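Local coordinates for universal stress protein (PDB 6HCD) that is of unknown molecular function but, as a member of the universal stress protein A family, probably takes part in the cellular response to stress, at residues 99-102 against 107-110; 40-45 against 81-86. One frame throughout, in Å; residues are numbered along the deposited sequence.

In the fold
Both contacts belong to one alpha/beta domain with a largely parallel sheet, and they lie on opposite sides of the chain's centre. Interaction 2 comes first along the chain, joining helix 36-52 to helix 70-89; strand 94-100 follows the latter helix and leads into interaction 1, where the strand end and the turn beyond it meet helix 105-115. The centres are 20 Å apart and the nearest atoms about 10 Å, without touching. Interaction 2 is purely apolar; interaction 1 is largely polar, built on a salt bridge. An acetate ion, probably from the crystallisation liquor, lies about 4 Å from the R101 side chain. An unidentified ligand lies about 7 Å from the L99 side chain, and one lies about 10 Å from that of A83.

Interaction 1 of 2, residues 99-102 against 107-110; sequences LVRG and DDIV
A largely buried contact, built on a salt bridge between R101 and D108, ties the turn after strand 94-100 to the first turn of helix 105-115. R101 NE gives its hydrogen to D108 OD1 at 2.7 Å with an N-H...O angle of 156°; OD1 accepts with its syn lone pair and sits almost in the guanidinium plane. R101 NH2 adds a weak bond to D108 OD1 at 3.1 Å and another weak one to the backbone, D108 O, at 3.2 Å. The two flat groups are turned 32° against each other; a bend at chi3 (-66°) brings the arginine's edge round to the carboxylate. Strand, turn and helix here form a beta-alpha unit of the mostly parallel Usp-family sheet, and the pair spans the short connection. The second carboxylate oxygen is also engaged: D108 OD2 bonds to S61 OG on neighbouring strand 56-62, and lies 2.7 Å from water 1, which accepts from R101 N at 2.8 Å. With both oxygens held, rotation of the carboxylate is restricted, and the nearby arginine would be expected to favour the ionised carboxylate. L99 packs alongside, running past D108 in the opposite direction: its CB lies 3.3 Å from D108 OD2, while its CD2 comes over one guanidinium face, 4.2 Å above the plane and towards the rim. R101 NH1 forms a further salt bridge with E115 OE1.

Interaction 2 of 2, residues 40-45 against 81-86; sequences RVLRFA and SWAVSI
The W82 indole has I86 CG1, from the next turn of its own helix, over one face, 4.1 Å above the ring plane and displaced towards the rim. L42 CD1 reaches the six-membered ring obliquely from helix 36-52, 3.7 Å from W82 CZ3. The indole extends that far because its CG stands anti to the backbone N (chi1 166°), and it also touches A38 and E39 of helix 36-52. L42 is the side chain through which segment 40-45 meets its partner: besides the indole, its CD1 touches A83 CB at 3.6 Å, its CD2 lies 3.8 Å from the same A83 CB, and its CB is 3.8 Å from I86 CG2. The leucine fork thus straddles the small alanine, with the tryptophan and isoleucine also packed against it. Helix 36-52 is the connection of the beta-alpha-beta crossover from strand 27-30 to the parallel strand 56-62, and helix 70-89 follows, in a mostly parallel alpha/beta fold; the two short segments cross at -44°, with a closest axis approach of 9.8 Å. No hydrogen bond spans the interface, so apolar packing alone joins the two segments. On the sheet side, L42 also rests on V29 of strand 27-30. Within segment 81-86, W82 O accepts from both I86 N and S85 OG, the hydroxyl at 2.8 Å and tilted 19° from the carbonyl plane.

Interaction 1 of 2, residues 99-102 against 107-110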
loop_
_atom_site.group_PDB
_atom_site.type_symbol
_atom_site.label_atom_id
_atom_site.label_comp_id
_atom_site.label_asym_id
_atom_site.label_seq_id
_atom_site.Cartn_x
_atom_site.Cartn_y
_atom_site.Cartn_z
ATOM N N LEU A 99 -7.632 12.547 15.913
ATOM C CA LEU A 99 -8.273 11.443 16.625
ATOM C C LEU A 99 -7.662 11.315 18.025
ATOM O O LEU A 99 -6.501 10.947 18.185
ATOM C CB LEU A 99 -8.104 10.142 15.835
ATOM C CG LEU A 99 -8.574 10.162 14.382
ATOM C CD1 LEU A 99 -8.232 8.857 13.688
ATOM C CD2 LEU A 99 -10.063 10.458 14.285
ATOM N N VAL A 100 -8.481 11.603 19.039
ATOM C CA VAL A 100 -8.135 11.363 20.424
ATOM C C VAL A 100 -9.270 10.524 21.016
ATOM O O VAL A 100 -10.285 11.050 21.434
ATOM C CB VAL A 100 -7.898 12.682 21.183
ATOM C CG1 VAL A 100 -7.396 12.423 22.584
ATOM C CG2 VAL A 100 -6.920 13.584 20.449
ATOM N N ARG A 101 -9.098 9.202 20.965
ATOM C CA ARG A 101 -10.191 8.242 21.102
ATOM C C ARG A 101 -9.806 7.085 22.039
ATOM O O ARG A 101 -10.503 6.062 22.084
ATOM C CB ARG A 101 -10.543 7.684 19.716
ATOM C CG ARG A 101 -10.788 8.747 18.659
ATOM C CD ARG A 101 -11.759 8.304 17.582
ATOM N NE ARG A 101 -11.244 7.221 16.762
ATOM C CZ ARG A 101 -11.866 6.716 15.699
ATOM N NH1 ARG A 101 -13.098 7.112 15.425
ATOM N NH2 ARG A 101 -11.253 5.826 14.925
ATOM N N GLY A 102 -8.712 7.247 22.789
ATOM C CA GLY A 102 -8.241 6.239 23.736
ATOM C C GLY A 102 -7.709 4.979 23.069
ATOM O O GLY A 102 -7.673 3.944 23.695
ATOM N N ASP A 107 -4.628 1.025 15.409
ATOM C CA ASP A 107 -6.050 0.632 15.557
ATOM C C ASP A 107 -6.960 1.824 15.230
ATOM O O ASP A 107 -8.017 1.667 14.624
ATOM C CB ASP A 107 -6.373 0.160 16.975
ATOM C CG ASP A 107 -5.714 -1.144 17.360
ATOM O OD1 ASP A 107 -5.893 -2.115 16.624
ATOM O OD2 ASP A 107 -5.039 -1.168 18.397
ATOM N N ASP A 108 -6.532 3.016 15.662
ATOM C CA ASP A 108 -7.275 4.234 15.476
ATOM C C ASP A 108 -7.419 4.543 13.980
ATOM O O ASP A 108 -8.509 4.873 13.513
ATOM C CB ASP A 108 -6.588 5.389 16.211
ATOM C CG ASP A 108 -7.537 6.403 16.818
ATOM O OD1 ASP A 108 -8.742 6.193 16.745
ATOM O OD2 ASP A 108 -7.044 7.388 17.385
ATOM N N ILE A 109 -6.303 4.465 13.247
ATOM C CA ILE A 109 -6.256 4.764 11.815
ATOM C C ILE A 109 -7.127 3.740 11.070
ATOM O O ILE A 109 -7.904 4.100 10.197
ATOM C CB ILE A 109 -4.789 4.776 11.325
ATOM C CG1 ILE A 109 -4.023 5.986 11.881
ATOM C CG2 ILE A 109 -4.710 4.720 9.812
ATOM C CD1 ILE A 109 -2.522 5.811 11.921
ATOM N N VAL A 110 -6.964 2.464 11.414
ATOM C CA VAL A 110 -7.657 1.364 10.735
ATOM C C VAL A 110 -9.173 1.491 10.958
ATOM O O VAL A 110 -9.971 1.367 10.014
ATOM C CB VAL A 110 -7.083 0.010 11.210
ATOM C CG1 VAL A 110 -8.066 -1.139 11.078
ATOM C CG2 VAL A 110 -5.758 -0.298 10.503
HETATM O O HOH W 1 -6.963 7.576 20.089
#

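Interaction 2 of 2, residues 40-45 against 81-86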
loop_
_atom_site.group_PDB
_atom_site.type_symbol
_atom_site.label_atom_id
_atom_site.label_comp_id
_atom_site.label_asym_id
_atom_site.label_seq_id
_atom_site.Cartn_x
_atom_site.Cartn_y
_atom_site.Cartn_z
ATOM N N ARG A 40 5.794 13.662 0.876
ATOM C CA ARG A 40 5.730 12.706 -0.236
ATOM C C ARG A 40 4.449 11.872 -0.115
ATOM O O ARG A 40 3.785 11.596 -1.134
ATOM C CB ARG A 40 6.963 11.798 -0.277
ATOM C CG ARG A 40 8.246 12.497 -0.700
ATOM C CD ARG A 40 9.418 11.545 -0.874
ATOM N NE ARG A 40 9.744 10.815 0.345
ATOM C CZ ARG A 40 10.641 11.195 1.251
ATOM N NH1 ARG A 40 11.277 12.354 1.138
ATOM N NH2 ARG A 40 10.913 10.388 2.265
ATOM N N VAL A 41 4.120 11.484 1.125
ATOM C CA VAL A 41 2.902 10.728 1.439
ATOM C C VAL A 41 1.685 11.531 0.978
ATOM O O VAL A 41 0.800 11.014 0.290
ATOM C CB VAL A 41 2.836 10.370 2.934
ATOM C CG1 VAL A 41 1.462 9.842 3.334
ATOM C CG2 VAL A 41 3.904 9.339 3.307
ATOM N N LEU A 42 1.659 12.810 1.350
ATOM C CA LEU A 42 0.528 13.701 1.062
ATOM C C LEU A 42 0.411 13.959 -0.440
ATOM O O LEU A 42 -0.682 13.989 -0.955
ATOM C CB LEU A 42 0.715 15.007 1.834
ATOM C CG LEU A 42 0.490 14.914 3.339
ATOM C CD1 LEU A 42 1.124 16.098 4.058
ATOM C CD2 LEU A 42 -0.983 14.792 3.678
ATOM N N ARG A 43 1.540 14.165 -1.128
ATOM C CA ARG A 43 1.535 14.401 -2.573
ATOM C C ARG A 43 0.946 13.178 -3.295
ATOM O O ARG A 43 0.158 13.335 -4.228
ATOM C CB ARG A 43 2.940 14.742 -3.082
ATOM C CG ARG A 43 3.385 16.143 -2.695
ATOM C CD ARG A 43 4.531 16.674 -3.539
ATOM N NE ARG A 43 5.745 15.912 -3.314
ATOM C CZ ARG A 43 6.662 16.210 -2.395
ATOM N NH1 ARG A 43 6.495 17.264 -1.614
ATOM N NH2 ARG A 43 7.732 15.452 -2.252
ATOM N N PHE A 44 1.310 11.969 -2.858
ATOM C CA PHE A 44 0.776 10.752 -3.504
ATOM C C PHE A 44 -0.731 10.629 -3.242
ATOM O O PHE A 44 -1.490 10.311 -4.151
ATOM C CB PHE A 44 1.487 9.479 -3.032
ATOM C CG PHE A 44 1.213 8.293 -3.921
ATOM C CD1 PHE A 44 0.086 7.510 -3.729
ATOM C CD2 PHE A 44 2.060 7.986 -4.972
ATOM C CE1 PHE A 44 -0.160 6.420 -4.547
ATOM C CE2 PHE A 44 1.817 6.889 -5.783
ATOM C CZ PHE A 44 0.704 6.112 -5.569
ATOM N N ALA A 45 -1.137 10.871 -1.986
ATOM C CA ALA A 45 -2.534 10.857 -1.576
ATOM C C ALA A 45 -3.362 11.864 -2.390
ATOM O O ALA A 45 -4.470 11.544 -2.820
ATOM C CB ALA A 45 -2.634 11.115 -0.094
ATOM N N SER A 81 -3.032 20.828 9.936
ATOM C CA SER A 81 -3.278 22.073 9.231
ATOM C C SER A 81 -2.295 22.215 8.060
ATOM O O SER A 81 -2.652 22.570 6.942
ATOM C CB SER A 81 -3.217 23.243 10.191
ATOM O OG SER A 81 -3.317 24.460 9.473
ATOM N N TRP A 82 -1.024 21.947 8.339
ATOM C CA TRP A 82 0.036 21.942 7.333
ATOM C C TRP A 82 -0.280 20.908 6.246
ATOM O O TRP A 82 -0.183 21.173 5.061
ATOM C CB TRP A 82 1.368 21.663 8.024
ATOM C CG TRP A 82 2.495 21.305 7.114
ATOM C CD1 TRP A 82 3.320 22.168 6.458
ATOM C CD2 TRP A 82 2.985 19.981 6.831
ATOM N NE1 TRP A 82 4.278 21.474 5.772
ATOM C CE2 TRP A 82 4.089 20.129 5.964
ATOM C CE3 TRP A 82 2.582 18.689 7.200
ATOM C CZ2 TRP A 82 4.793 19.027 5.467
ATOM C CZ3 TRP A 82 3.258 17.609 6.687
ATOM C CH2 TRP A 82 4.334 17.773 5.812
ATOM N N ALA A 83 -0.650 19.703 6.663
ATOM C CA ALA A 83 -0.910 18.610 5.725
ATOM C C ALA A 83 -2.042 18.978 4.763
ATOM O O ALA A 83 -1.933 18.722 3.581
ATOM C CB ALA A 83 -1.206 17.337 6.486
ATOM N N VAL A 84 -3.137 19.550 5.275
ATOM C CA VAL A 84 -4.279 19.947 4.438
ATOM C C VAL A 84 -3.851 21.040 3.441
ATOM O O VAL A 84 -4.312 21.055 2.297
ATOM C CB VAL A 84 -5.486 20.368 5.302
ATOM C CG1 VAL A 84 -6.496 21.213 4.518
ATOM C CG2 VAL A 84 -6.150 19.150 5.959
ATOM N N SER A 85 -2.947 21.945 3.852
ATOM C CA SER A 85 -2.462 22.982 2.948
ATOM C C SER A 85 -1.698 22.334 1.780
ATOM O O SER A 85 -1.844 22.746 0.641
ATOM C CB SER A 85 -1.671 24.051 3.691
ATOM O OG SER A 85 -0.322 23.663 3.896
ATOM N N ILE A 86 -0.926 21.281 2.051
ATOM C CA ILE A 86 -0.203 20.541 1.006
ATOM C C ILE A 86 -1.215 19.915 0.026
ATOM O O ILE A 86 -1.060 20.004 -1.183
ATOM C CB ILE A 86 0.744 19.485 1.618
ATOM C CG1 ILE A 86 1.876 20.111 2.445
ATOM C CG2 ILE A 86 1.290 18.563 0.549
ATOM C CD1 ILE A 86 2.871 20.905 1.653
#